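Long-range contacts in 2-nitrobenzoate nitroreductase (Pseudomonas fluorescens, PDB 4Z85), which reduces 2-nitrobenzoate at its nitro group, probably with bound FMN as the redox cofactor: residues I137-K142 / G158-M163; P55-A60 / E85-N90; L29-N34 / P130-A135; P24-L29 / S45-M50; N40-S45 / K75-N80. All blocks are in the same frame, centred on the assembly; numbering follows the deposited sequence.

Interaction 1. Residues I137-K142 / G158-M163; sequences IAWECK and GEIVAM
W139, E140 and K142 meet M163, A162 and E159 as partners in an antiparallel beta hairpin with a classic beta bulge. The hairpin is made of strands 137-150 and 153-165 of the antiparallel barrel, consistent with the FMN-binding split barrel of flavin reductase-like proteins.

The bulge sits where V161 and A162 both face E140. E140 O accepts two backbone bonds, from V161 N at 2.8 Å and from A162 N at 3.2 Å. E140 N closes the pair by donating to A162 O. The next hydrogen-bonded pair, K142 with E159, is joined by both N-H groups. V161 is the extra residue, and its CG1 lies against K142 CD at 3.7 Å, the two side chains crossing at about a right angle. The E140 carboxylate, on the same face as K142, is held by T126 OG1 and T125 N.

W139, C141, I160 and M163 share the other face of the sheet. The C141 side chain and the W139 ring on this face both meet F57. M163 runs beside W139, pointing the same way, with an extended chain that brings SD to 3.7 Å from W139 NE1. This is an oblique Met-aromatic contact. NE1 itself donates to S21 OG of the second subunit. A162 and M163 also pair with a strand of that subunit, so the sheet continues across the interface.

I160 CG1 is anti to its carbonyl carbon (chi1 -54°), which directs its end toward the indole. There CD1 lies 3.4 Å from the centroid of the six-membered ring of W139, over its face.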
# COMPACT_ATOMS: atom_id res chain seq x y z
N ILE A 137 -8.10 14.04 -5.15
CA ILE A 137 -9.10 12.98 -5.21
C ILE A 137 -9.47 12.68 -3.77
O ILE A 137 -8.62 12.75 -2.89
CB ILE A 137 -8.58 11.70 -5.91
CG1 ILE A 137 -8.09 11.98 -7.34
CG2 ILE A 137 -9.65 10.62 -5.94
CD1 ILE A 137 -7.51 10.77 -8.04
N ALA A 138 -10.74 12.36 -3.53
CA ALA A 138 -11.17 11.95 -2.20
C ALA A 138 -12.16 10.80 -2.29
O ALA A 138 -12.97 10.74 -3.20
CB ALA A 138 -11.78 13.12 -1.43
N TRP A 139 -12.05 9.85 -1.38
CA TRP A 139 -13.02 8.77 -1.26
C TRP A 139 -13.97 9.10 -0.11
O TRP A 139 -13.54 9.34 1.02
CB TRP A 139 -12.34 7.43 -0.97
CG TRP A 139 -11.48 6.86 -2.05
CD1 TRP A 139 -11.36 7.29 -3.34
CD2 TRP A 139 -10.62 5.72 -1.92
NE1 TRP A 139 -10.48 6.48 -4.02
CE2 TRP A 139 -10.02 5.51 -3.17
CE3 TRP A 139 -10.30 4.86 -0.85
CZ2 TRP A 139 -9.10 4.48 -3.39
CZ3 TRP A 139 -9.39 3.85 -1.07
CH2 TRP A 139 -8.80 3.66 -2.33
N GLU A 140 -15.27 9.14 -0.41
CA GLU A 140 -16.30 9.20 0.61
C GLU A 140 -16.59 7.77 1.05
O GLU A 140 -17.01 6.92 0.24
CB GLU A 140 -17.57 9.88 0.07
CG GLU A 140 -17.29 11.29 -0.48
CD GLU A 140 -18.55 12.02 -0.94
OE1 GLU A 140 -19.64 11.40 -0.92
OE2 GLU A 140 -18.44 13.21 -1.32
N CYS A 141 -16.33 7.52 2.35
CA CYS A 141 -16.30 6.17 2.89
C CYS A 141 -17.22 5.94 4.07
O CYS A 141 -17.45 6.83 4.90
CB CYS A 141 -14.89 5.80 3.33
SG CYS A 141 -13.63 6.08 2.08
N LYS A 142 -17.70 4.70 4.15
CA LYS A 142 -18.39 4.20 5.31
C LYS A 142 -17.57 3.10 5.95
O LYS A 142 -16.82 2.39 5.27
CB LYS A 142 -19.79 3.70 4.94
CG LYS A 142 -20.69 4.83 4.47
CD LYS A 142 -22.07 4.30 4.06
CE LYS A 142 -23.08 5.43 3.91
NZ LYS A 142 -24.44 4.90 3.51
N GLY A 158 -12.66 0.06 5.32
CA GLY A 158 -13.61 1.05 4.88
C GLY A 158 -14.20 0.64 3.54
O GLY A 158 -13.53 -0.05 2.77
N GLU A 159 -15.43 1.06 3.28
CA GLU A 159 -16.06 0.85 1.98
C GLU A 159 -16.21 2.18 1.27
O GLU A 159 -16.70 3.15 1.85
CB GLU A 159 -17.43 0.17 2.14
CG GLU A 159 -18.17 0.03 0.81
CD GLU A 159 -19.48 -0.71 0.95
OE1 GLU A 159 -19.77 -1.16 2.08
OE2 GLU A 159 -20.20 -0.82 -0.06
N ILE A 160 -15.74 2.24 0.04
CA ILE A 160 -15.88 3.44 -0.76
C ILE A 160 -17.31 3.55 -1.28
O ILE A 160 -17.76 2.67 -2.00
CB ILE A 160 -14.92 3.44 -1.95
CG1 ILE A 160 -13.49 3.20 -1.47
CG2 ILE A 160 -15.02 4.76 -2.71
CD1 ILE A 160 -12.54 2.84 -2.59
N VAL A 161 -18.01 4.61 -0.91
CA VAL A 161 -19.37 4.76 -1.42
C VAL A 161 -19.39 5.75 -2.57
O VAL A 161 -20.21 5.61 -3.48
CB VAL A 161 -20.35 5.18 -0.31
CG1 VAL A 161 -20.31 4.15 0.80
CG2 VAL A 161 -20.02 6.54 0.22
N ALA A 162 -18.48 6.73 -2.55
CA ALA A 162 -18.37 7.62 -3.71
C ALA A 162 -17.00 8.24 -3.82
O ALA A 162 -16.24 8.20 -2.87
CB ALA A 162 -19.45 8.72 -3.67
N MET A 163 -16.67 8.81 -4.98
CA MET A 163 -15.39 9.50 -5.15
C MET A 163 -15.54 10.93 -5.66
O MET A 163 -16.36 11.20 -6.54
CB MET A 163 -14.49 8.72 -6.10
CG MET A 163 -14.13 7.30 -5.67
SD MET A 163 -12.91 6.59 -6.79
CE MET A 163 -12.78 4.89 -6.19

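Interaction 2. Residues P55-A60 / E85-N90; sequences PLFVIA and EQFVVN
F57 and I59 meet F87 and V89 across the interior of the antiparallel barrel, a contact of side chains alone. Strands 55-60 and 86-90 are not neighbours in the sheet. Their axes pass 11.1 Å apart and cross at 85°, so the contact is made by side chains pointing inward.

The two phenylalanines come from opposite directions and meet rim to rim. Their planes stand at 79°, and neither ring lies over the face of the other. F87 CE2 approaches F57 in the plane of the F57 ring and touches CZ at 3.5 Å. In F57, CG sits between the backbone N and the carbonyl carbon (chi1 60°), and the ring reaches inward from there.

V89 CG2 fits between the F57 ring and I59 CD1, 3.8 Å from F57 CZ. I59 slides past V89 in the opposite direction. W139 and F47 also pack against F57, so its ring is a shared bump in the core. Replacing F57 by an alanine would probably open a gap between the two strands and leave the F87 rim without this aromatic neighbour. I59 CD1 lies 4.2 Å from V89 CG2, beside the F57 and V89 pair.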
# COMPACT_ATOMS: atom_id res chain seq x y z
N PRO A 55 -16.28 -2.50 -2.78
CA PRO A 55 -15.07 -1.67 -2.90
C PRO A 55 -14.47 -1.36 -1.52
O PRO A 55 -14.90 -0.39 -0.88
CB PRO A 55 -15.57 -0.41 -3.60
CG PRO A 55 -17.00 -0.33 -3.22
CD PRO A 55 -17.49 -1.75 -3.14
N LEU A 56 -13.52 -2.18 -1.08
CA LEU A 56 -13.01 -2.09 0.28
C LEU A 56 -11.53 -1.75 0.28
O LEU A 56 -10.80 -2.13 -0.66
CB LEU A 56 -13.19 -3.39 1.04
CG LEU A 56 -14.61 -3.94 1.25
CD1 LEU A 56 -14.56 -5.11 2.24
CD2 LEU A 56 -15.54 -2.86 1.76
N PHE A 57 -11.12 -1.07 1.35
CA PHE A 57 -9.70 -0.80 1.60
C PHE A 57 -9.40 -0.99 3.09
O PHE A 57 -10.32 -1.08 3.91
CB PHE A 57 -9.32 0.63 1.18
CG PHE A 57 -10.09 1.68 1.90
CD1 PHE A 57 -9.64 2.19 3.12
CD2 PHE A 57 -11.30 2.14 1.39
CE1 PHE A 57 -10.37 3.14 3.81
CE2 PHE A 57 -12.05 3.10 2.08
CZ PHE A 57 -11.58 3.60 3.28
N VAL A 58 -8.12 -1.02 3.44
CA VAL A 58 -7.73 -1.16 4.85
C VAL A 58 -6.71 -0.08 5.21
O VAL A 58 -5.86 0.29 4.40
CB VAL A 58 -7.16 -2.59 5.14
CG1 VAL A 58 -5.84 -2.87 4.39
CG2 VAL A 58 -7.00 -2.81 6.64
N ILE A 59 -6.85 0.47 6.42
CA ILE A 59 -5.85 1.37 7.00
C ILE A 59 -5.50 0.87 8.39
O ILE A 59 -6.40 0.64 9.19
CB ILE A 59 -6.37 2.81 7.13
CG1 ILE A 59 -6.83 3.34 5.77
CG2 ILE A 59 -5.29 3.70 7.73
CD1 ILE A 59 -7.57 4.65 5.84
N ALA A 60 -4.22 0.69 8.69
CA ALA A 60 -3.85 0.31 10.06
C ALA A 60 -3.63 1.59 10.87
O ALA A 60 -2.91 2.47 10.43
CB ALA A 60 -2.60 -0.58 10.06
N GLU A 85 -19.19 6.08 11.80
CA GLU A 85 -19.18 5.03 10.77
C GLU A 85 -19.00 5.64 9.38
O GLU A 85 -19.39 5.05 8.37
CB GLU A 85 -20.47 4.21 10.84
CG GLU A 85 -20.67 3.62 12.24
CD GLU A 85 -21.92 2.78 12.36
OE1 GLU A 85 -22.40 2.26 11.33
OE2 GLU A 85 -22.41 2.64 13.50
N GLN A 86 -18.37 6.82 9.35
CA GLN A 86 -18.10 7.54 8.12
C GLN A 86 -16.76 8.23 8.21
O GLN A 86 -16.34 8.62 9.31
CB GLN A 86 -19.16 8.61 7.84
CG GLN A 86 -20.60 8.19 7.93
CD GLN A 86 -21.52 9.33 7.58
OE1 GLN A 86 -21.13 10.50 7.65
NE2 GLN A 86 -22.74 9.01 7.20
N PHE A 87 -16.11 8.40 7.07
CA PHE A 87 -14.88 9.21 7.00
C PHE A 87 -14.48 9.43 5.56
O PHE A 87 -15.03 8.81 4.64
CB PHE A 87 -13.73 8.56 7.78
CG PHE A 87 -13.36 7.17 7.32
CD1 PHE A 87 -14.10 6.07 7.72
CD2 PHE A 87 -12.24 6.96 6.52
CE1 PHE A 87 -13.75 4.79 7.32
CE2 PHE A 87 -11.88 5.69 6.12
CZ PHE A 87 -12.64 4.60 6.52
N VAL A 88 -13.53 10.35 5.36
CA VAL A 88 -13.04 10.61 4.01
C VAL A 88 -11.57 10.26 3.91
O VAL A 88 -10.78 10.64 4.78
CB VAL A 88 -13.22 12.08 3.59
CG1 VAL A 88 -12.47 12.37 2.27
CG2 VAL A 88 -14.70 12.42 3.45
N VAL A 89 -11.23 9.53 2.86
CA VAL A 89 -9.82 9.36 2.51
C VAL A 89 -9.44 10.41 1.45
O VAL A 89 -9.91 10.37 0.33
CB VAL A 89 -9.52 7.94 1.99
CG1 VAL A 89 -8.07 7.85 1.50
CG2 VAL A 89 -9.77 6.91 3.08
N ASN A 90 -8.59 11.35 1.83
CA ASN A 90 -8.10 12.35 0.91
C ASN A 90 -6.77 11.90 0.38
O ASN A 90 -5.88 11.56 1.17
CB ASN A 90 -7.92 13.71 1.58
CG ASN A 90 -9.20 14.23 2.20
OD1 ASN A 90 -10.01 14.86 1.52
ND2 ASN A 90 -9.39 13.96 3.49

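Interaction 3. Residues L29-N34 / P130-A135; sequences LVTSLN and PRITDA
T31, L29 and L33 of strand 28-33 in the barrel meet I132 and P130 of the short strand 131-132 and its approach. The contact is tight at L29 and I132 and looser where the P130 ring meets L33.

The tight part is apolar. L29 and I132 cross at about a right angle, with L29 CD2 at 3.5 Å from I132 CD1. T31 CG2 crosses I132 at a slant, 3.8 Å from I132 CG1. F119 also touches both L29 and I132.

In the middle, T31 OG1 donates to P130 O at 2.9 Å, in the carbonyl plane. The hydroxyl lies between the backbone N and the carbonyl carbon of T31 (chi1 45°), which leaves CG2 to face I132. N90 ND2 also bonds to this hydroxyl, so the buried OG1 has two partners.

P130 is partly exposed. Its ring touches L33 at longer range, CD to L33 CD2 3.9 Å. R131 NH1 bonds to T133 O at 3.0 Å, and its guanidinium makes a cation-pi contact with Y164.

The segment 130-135 ends in a type I turn from I132 to A135. Strand 86-90 links the two sides: it pairs by backbone bonds with L29 and T31, and N90 OD1 accepts a hydrogen bond from I132 N. Helix 94-103 packs on L29 and D134.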
# COMPACT_ATOMS: atom_id res chain seq x y z
N LEU A 29 -4.92 10.47 3.71
CA LEU A 29 -5.08 11.58 4.65
C LEU A 29 -6.55 11.57 5.06
O LEU A 29 -7.41 12.01 4.33
CB LEU A 29 -4.66 12.90 4.00
CG LEU A 29 -4.83 14.18 4.82
CD1 LEU A 29 -4.28 14.01 6.22
CD2 LEU A 29 -4.13 15.31 4.07
N VAL A 30 -6.81 10.99 6.23
CA VAL A 30 -8.17 10.73 6.69
C VAL A 30 -8.73 11.94 7.41
O VAL A 30 -8.14 12.41 8.39
CB VAL A 30 -8.19 9.50 7.62
CG1 VAL A 30 -9.60 9.24 8.17
CG2 VAL A 30 -7.68 8.27 6.86
N THR A 31 -9.86 12.44 6.91
CA THR A 31 -10.64 13.41 7.68
C THR A 31 -11.82 12.69 8.34
O THR A 31 -12.45 11.79 7.74
CB THR A 31 -11.15 14.59 6.81
OG1 THR A 31 -11.68 14.13 5.57
CG2 THR A 31 -10.02 15.58 6.54
N SER A 32 -12.09 13.07 9.58
CA SER A 32 -13.15 12.45 10.37
C SER A 32 -13.77 13.52 11.28
O SER A 32 -13.18 14.58 11.45
CB SER A 32 -12.61 11.27 11.18
OG SER A 32 -11.51 11.63 12.00
N LEU A 33 -14.94 13.24 11.84
CA LEU A 33 -15.60 14.19 12.75
C LEU A 33 -15.75 13.63 14.16
O LEU A 33 -16.13 12.47 14.33
CB LEU A 33 -16.97 14.58 12.21
CG LEU A 33 -17.04 15.35 10.90
CD1 LEU A 33 -18.49 15.50 10.46
CD2 LEU A 33 -16.38 16.71 11.06
N ASN A 34 -15.48 14.45 15.17
CA ASN A 34 -15.70 14.02 16.55
C ASN A 34 -17.13 14.32 17.02
O ASN A 34 -17.98 14.71 16.21
CB ASN A 34 -14.69 14.65 17.51
CG ASN A 34 -14.87 16.16 17.68
OD1 ASN A 34 -15.77 16.77 17.11
ND2 ASN A 34 -14.00 16.76 18.48
N PRO A 130 -16.60 15.98 5.85
CA PRO A 130 -16.14 16.77 4.71
C PRO A 130 -14.77 16.30 4.20
O PRO A 130 -14.03 15.66 4.94
CB PRO A 130 -16.03 18.17 5.29
CG PRO A 130 -15.62 17.93 6.69
CD PRO A 130 -16.36 16.68 7.12
N ARG A 131 -14.48 16.63 2.95
CA ARG A 131 -13.17 16.40 2.36
C ARG A 131 -12.34 17.66 2.49
O ARG A 131 -12.86 18.74 2.79
CB ARG A 131 -13.30 16.02 0.90
CG ARG A 131 -13.75 17.18 0.02
CD ARG A 131 -13.68 16.80 -1.44
NE ARG A 131 -14.26 17.82 -2.32
CZ ARG A 131 -13.62 18.91 -2.74
NH1 ARG A 131 -12.39 19.16 -2.33
NH2 ARG A 131 -14.24 19.76 -3.56
N ILE A 132 -11.04 17.52 2.25
CA ILE A 132 -10.13 18.67 2.22
C ILE A 132 -10.32 19.40 0.90
O ILE A 132 -10.35 18.77 -0.16
CB ILE A 132 -8.68 18.21 2.39
CG1 ILE A 132 -8.45 17.81 3.86
CG2 ILE A 132 -7.69 19.29 1.94
CD1 ILE A 132 -7.18 17.04 4.09
N THR A 133 -10.49 20.72 0.96
CA THR A 133 -10.83 21.47 -0.24
C THR A 133 -9.79 21.28 -1.35
O THR A 133 -10.14 21.10 -2.51
CB THR A 133 -11.01 22.99 0.07
OG1 THR A 133 -12.03 23.15 1.06
CG2 THR A 133 -11.42 23.75 -1.17
N ASP A 134 -8.51 21.27 -0.98
CA ASP A 134 -7.46 21.21 -1.98
C ASP A 134 -7.09 19.78 -2.44
O ASP A 134 -6.15 19.61 -3.22
CB ASP A 134 -6.20 21.91 -1.46
CG ASP A 134 -6.26 23.42 -1.57
OD1 ASP A 134 -7.17 23.95 -2.24
OD2 ASP A 134 -5.37 24.08 -0.98
N ALA A 135 -7.80 18.76 -1.97
CA ALA A 135 -7.43 17.37 -2.30
C ALA A 135 -7.65 17.07 -3.77
O ALA A 135 -8.65 17.47 -4.35
CB ALA A 135 -8.22 16.38 -1.44

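Interaction 4. Residues P24-L29 / S45-M50; sequences PRPIAL and SAFNYM
S45, F47 and P26 carry most of this contact, where the approach to strand 28-33 meets strand 39-52, its hairpin partner in the antiparallel barrel. The touching parts run at 90° to each other.

S45 is gripped by R25. R25 NE donates to S45 OG at 3.0 Å, and the hydroxyl lies near the guanidinium plane. The R25 chain bends at chi3 (-65°), which brings NE alongside the serine. R25 NH1 is held by T19 O and V22 O. S45 also presents its CA to P26 O at 3.3 Å, a CA-H...O contact. No hydrogen-bond partner for this buried carbonyl oxygen is present in the model.

P26 lies obliquely against F47. Its CG is 3.9 Å from F47 CD2 and closer still to F47 O, at 3.3 Å. F47 O accepts a hydrogen bond from N48 ND2 of the second subunit, and N48 ND2 of this chain donates to F47 O of the second subunit, so the contact borders the dimer interface.

F47 turns its ring into the barrel, where F57 and I59 also touch it. CG is anti to the backbone N (chi1 160°), and this sets one ring face against A28. The A28 methyl makes a CH-pi contact there, with CB 3.6 Å from the ring centroid.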
# COMPACT_ATOMS: atom_id res chain seq x y z
N PRO A 24 7.16 2.37 -2.74
CA PRO A 24 6.58 3.52 -2.05
C PRO A 24 5.15 3.17 -1.61
O PRO A 24 4.52 2.32 -2.26
CB PRO A 24 6.60 4.61 -3.13
CG PRO A 24 6.35 3.82 -4.41
CD PRO A 24 7.05 2.50 -4.21
N ARG A 25 4.67 3.77 -0.52
CA ARG A 25 3.35 3.50 0.03
C ARG A 25 2.38 4.63 -0.28
O ARG A 25 2.74 5.81 -0.23
CB ARG A 25 3.43 3.28 1.54
CG ARG A 25 4.38 2.16 1.93
CD ARG A 25 4.31 1.84 3.41
NE ARG A 25 4.75 2.91 4.30
CZ ARG A 25 6.01 3.19 4.61
NH1 ARG A 25 7.01 2.56 4.01
NH2 ARG A 25 6.28 4.15 5.49
N PRO A 26 1.12 4.29 -0.59
CA PRO A 26 0.12 5.34 -0.79
C PRO A 26 -0.28 5.95 0.55
O PRO A 26 -0.18 5.27 1.59
CB PRO A 26 -1.07 4.58 -1.39
CG PRO A 26 -0.95 3.19 -0.76
CD PRO A 26 0.54 2.93 -0.66
N ILE A 27 -0.72 7.20 0.52
CA ILE A 27 -1.02 7.94 1.75
C ILE A 27 -2.51 8.27 1.83
O ILE A 27 -3.06 8.92 0.94
CB ILE A 27 -0.21 9.24 1.83
CG1 ILE A 27 1.28 8.92 1.72
CG2 ILE A 27 -0.48 9.96 3.17
CD1 ILE A 27 2.15 10.18 1.54
N ALA A 28 -3.14 7.79 2.88
CA ALA A 28 -4.54 8.13 3.15
C ALA A 28 -4.56 9.27 4.16
O ALA A 28 -4.25 9.06 5.33
CB ALA A 28 -5.30 6.91 3.69
N LEU A 29 -4.92 10.47 3.71
CA LEU A 29 -5.08 11.58 4.65
C LEU A 29 -6.55 11.57 5.06
O LEU A 29 -7.41 12.01 4.33
CB LEU A 29 -4.66 12.90 4.00
CG LEU A 29 -4.83 14.18 4.82
CD1 LEU A 29 -4.28 14.01 6.22
CD2 LEU A 29 -4.13 15.31 4.07
N SER A 45 0.05 5.70 6.02
CA SER A 45 0.53 5.01 4.82
C SER A 45 0.55 3.48 4.99
O SER A 45 0.97 2.78 4.08
CB SER A 45 1.92 5.55 4.40
OG SER A 45 2.94 5.12 5.29
N ALA A 46 0.06 2.96 6.12
CA ALA A 46 -0.18 1.52 6.23
C ALA A 46 -1.58 1.28 5.69
O ALA A 46 -2.54 1.13 6.44
CB ALA A 46 -0.05 1.03 7.68
N PHE A 47 -1.68 1.30 4.36
CA PHE A 47 -2.95 1.57 3.67
C PHE A 47 -2.90 0.96 2.31
O PHE A 47 -1.90 1.12 1.61
CB PHE A 47 -3.15 3.10 3.56
CG PHE A 47 -4.14 3.56 2.49
CD1 PHE A 47 -5.45 3.09 2.47
CD2 PHE A 47 -3.76 4.52 1.57
CE1 PHE A 47 -6.35 3.57 1.51
CE2 PHE A 47 -4.65 5.01 0.62
CZ PHE A 47 -5.95 4.53 0.60
N ASN A 48 -3.96 0.25 1.92
CA ASN A 48 -4.14 -0.04 0.50
C ASN A 48 -5.56 -0.50 0.23
O ASN A 48 -6.30 -0.79 1.16
CB ASN A 48 -3.14 -1.11 -0.00
CG ASN A 48 -2.64 -0.81 -1.42
OD1 ASN A 48 -3.39 -0.30 -2.24
ND2 ASN A 48 -1.37 -1.12 -1.70
N TYR A 49 -5.94 -0.56 -1.04
CA TYR A 49 -7.25 -1.13 -1.36
C TYR A 49 -7.18 -2.65 -1.25
O TYR A 49 -6.11 -3.27 -1.39
CB TYR A 49 -7.71 -0.72 -2.77
CG TYR A 49 -7.19 -1.58 -3.91
CD1 TYR A 49 -5.91 -1.39 -4.42
CD2 TYR A 49 -7.99 -2.57 -4.47
CE1 TYR A 49 -5.44 -2.18 -5.46
CE2 TYR A 49 -7.52 -3.36 -5.51
CZ TYR A 49 -6.26 -3.16 -6.00
OH TYR A 49 -5.81 -3.96 -7.05
N MET A 50 -8.34 -3.25 -1.00
CA MET A 50 -8.40 -4.69 -0.85
C MET A 50 -9.22 -5.33 -1.95
O MET A 50 -8.90 -6.44 -2.39
CB MET A 50 -8.97 -5.06 0.52
CG MET A 50 -8.00 -4.77 1.67
SD MET A 50 -6.65 -5.98 1.81
CE MET A 50 -5.23 -5.13 1.15

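Interaction 5. Residues N40-S45 / K75-N80; sequences NAAPYS and KDTLKN
N40 and T77 mark the closest backbone approach, with their CA atoms 6.9 Å apart. Segment 40-44 is strand, and 77-80 is the first turn of helix 77-84. No backbone hydrogen bond joins them. K75 and D76 lead into the helix, and N80 N bonds back to D76 O.

Side chains bridge the gap at two points. N80 ND2 donates to N40 OD1 at 2.9 Å. The bond falls on a lone pair in the carbonyl plane, and the two amides are nearly coplanar, 20° apart. At the second point, Y44 OH and T77 OG1 are hydrogen-bonded at 2.8 Å. T77 OG1 lies in the plane of the Y44 ring, and A42 CB packs 3.6 Å from the same oxygen. A water makes weak bonds to N40 O and T77 OG1.

The exposed K75 bends at chi2 (-68°), and CD passes A42 CB at 4.1 Å. Its NZ goes on to C103 O, S105 O and E113.

N40 ND2 also donates to E113, and N80 ND2 to S32 OG. A leucine in place of N40 would probably leave N80 with one acceptor fewer and take away one of the donors to E113. The helix start is thus tied to the barrel mainly by neutral hydrogen bonds, with the K75 charge paired to E113.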
# COMPACT_ATOMS: atom_id res chain seq x y z
N ASN A 40 -11.05 16.22 12.48
CA ASN A 40 -9.68 15.79 12.65
C ASN A 40 -9.13 15.32 11.31
O ASN A 40 -9.88 14.87 10.45
CB ASN A 40 -9.59 14.68 13.70
CG ASN A 40 -9.87 15.18 15.11
OD1 ASN A 40 -10.84 14.75 15.75
ND2 ASN A 40 -9.03 16.07 15.59
N ALA A 41 -7.82 15.45 11.15
CA ALA A 41 -7.14 15.02 9.92
C ALA A 41 -5.85 14.32 10.31
O ALA A 41 -5.10 14.82 11.14
CB ALA A 41 -6.88 16.19 9.01
N ALA A 42 -5.60 13.14 9.74
CA ALA A 42 -4.38 12.41 10.09
C ALA A 42 -3.97 11.52 8.92
O ALA A 42 -4.82 10.87 8.32
CB ALA A 42 -4.58 11.58 11.34
N PRO A 43 -2.68 11.55 8.56
CA PRO A 43 -2.21 10.73 7.44
C PRO A 43 -1.74 9.35 7.87
O PRO A 43 -1.11 9.16 8.92
CB PRO A 43 -1.03 11.53 6.89
CG PRO A 43 -0.44 12.14 8.15
CD PRO A 43 -1.63 12.47 9.04
N TYR A 44 -2.02 8.37 7.02
CA TYR A 44 -1.62 6.98 7.27
C TYR A 44 -1.11 6.34 5.99
O TYR A 44 -1.79 6.42 4.98
CB TYR A 44 -2.80 6.16 7.78
CG TYR A 44 -3.40 6.69 9.04
CD1 TYR A 44 -2.87 6.33 10.27
CD2 TYR A 44 -4.47 7.56 9.01
CE1 TYR A 44 -3.41 6.82 11.45
CE2 TYR A 44 -5.02 8.06 10.18
CZ TYR A 44 -4.48 7.69 11.39
OH TYR A 44 -5.01 8.17 12.56
N SER A 45 0.05 5.70 6.02
CA SER A 45 0.53 5.01 4.82
C SER A 45 0.55 3.48 4.99
O SER A 45 0.97 2.78 4.08
CB SER A 45 1.92 5.55 4.40
OG SER A 45 2.94 5.12 5.29
N LYS A 75 -3.95 9.90 18.27
CA LYS A 75 -4.91 10.44 17.32
C LYS A 75 -6.34 9.96 17.62
O LYS A 75 -6.54 8.86 18.13
CB LYS A 75 -4.52 10.07 15.88
CG LYS A 75 -3.23 10.73 15.36
CD LYS A 75 -3.40 12.24 15.19
CE LYS A 75 -2.15 12.87 14.56
NZ LYS A 75 -2.30 14.34 14.34
N ASP A 76 -7.31 10.79 17.26
CA ASP A 76 -8.73 10.56 17.52
C ASP A 76 -9.45 9.88 16.37
O ASP A 76 -10.67 9.68 16.42
CB ASP A 76 -9.43 11.89 17.79
CG ASP A 76 -8.82 12.66 18.94
OD1 ASP A 76 -8.91 12.17 20.08
OD2 ASP A 76 -8.25 13.74 18.68
N THR A 77 -8.70 9.57 15.32
CA THR A 77 -9.30 9.05 14.09
C THR A 77 -10.21 7.85 14.34
O THR A 77 -11.35 7.81 13.85
CB THR A 77 -8.20 8.64 13.10
OG1 THR A 77 -7.27 9.72 12.96
CG2 THR A 77 -8.80 8.30 11.73
N LEU A 78 -9.71 6.89 15.11
CA LEU A 78 -10.42 5.64 15.34
C LEU A 78 -11.76 5.87 16.05
O LEU A 78 -12.77 5.32 15.64
CB LEU A 78 -9.56 4.68 16.15
CG LEU A 78 -10.06 3.24 16.26
CD1 LEU A 78 -10.32 2.66 14.87
CD2 LEU A 78 -9.08 2.37 17.03
N LYS A 79 -11.76 6.69 17.09
CA LYS A 79 -13.00 6.97 17.82
C LYS A 79 -14.02 7.70 16.94
O LYS A 79 -15.21 7.39 16.97
CB LYS A 79 -12.70 7.78 19.09
CG LYS A 79 -13.91 8.05 19.96
CD LYS A 79 -13.49 8.69 21.29
CE LYS A 79 -14.67 8.83 22.23
NZ LYS A 79 -14.24 9.41 23.53
N ASN A 80 -13.55 8.65 16.14
CA ASN A 80 -14.42 9.38 15.22
C ASN A 80 -15.06 8.44 14.19
O ASN A 80 -16.25 8.57 13.86
CB ASN A 80 -13.64 10.47 14.48
CG ASN A 80 -13.13 11.57 15.41
OD1 ASN A 80 -13.43 11.58 16.60
ND2 ASN A 80 -12.36 12.50 14.84
O HOH W 1 -9.17 11.80 11.11

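Overall arrangement
All five contacts are largely buried; interaction 5 reaches the surface at K75 and D76, interaction 1 at K142. Interaction 2 fills the barrel with apolar side chains and has no hydrogen bonds. Interaction 1 is wall: a backbone ladder whose W139 and C141 reach the interior. The two touch through W139 N to V89 O and C141 SG to F57. Interactions 3 and 4 share L29 on strand 28-33, and interactions 4 and 5 share strand 39-52. Interactions 3 and 5 attach outer pieces: interaction 5 a helix, mainly by side-chain hydrogen bonds, interaction 3 a short strand, by one hydroxyl bond and apolar packing. Interactions 1 and 4 have hydrogen bonds to the second subunit, whereas segments 29-34 and 130-135 touch no other chain.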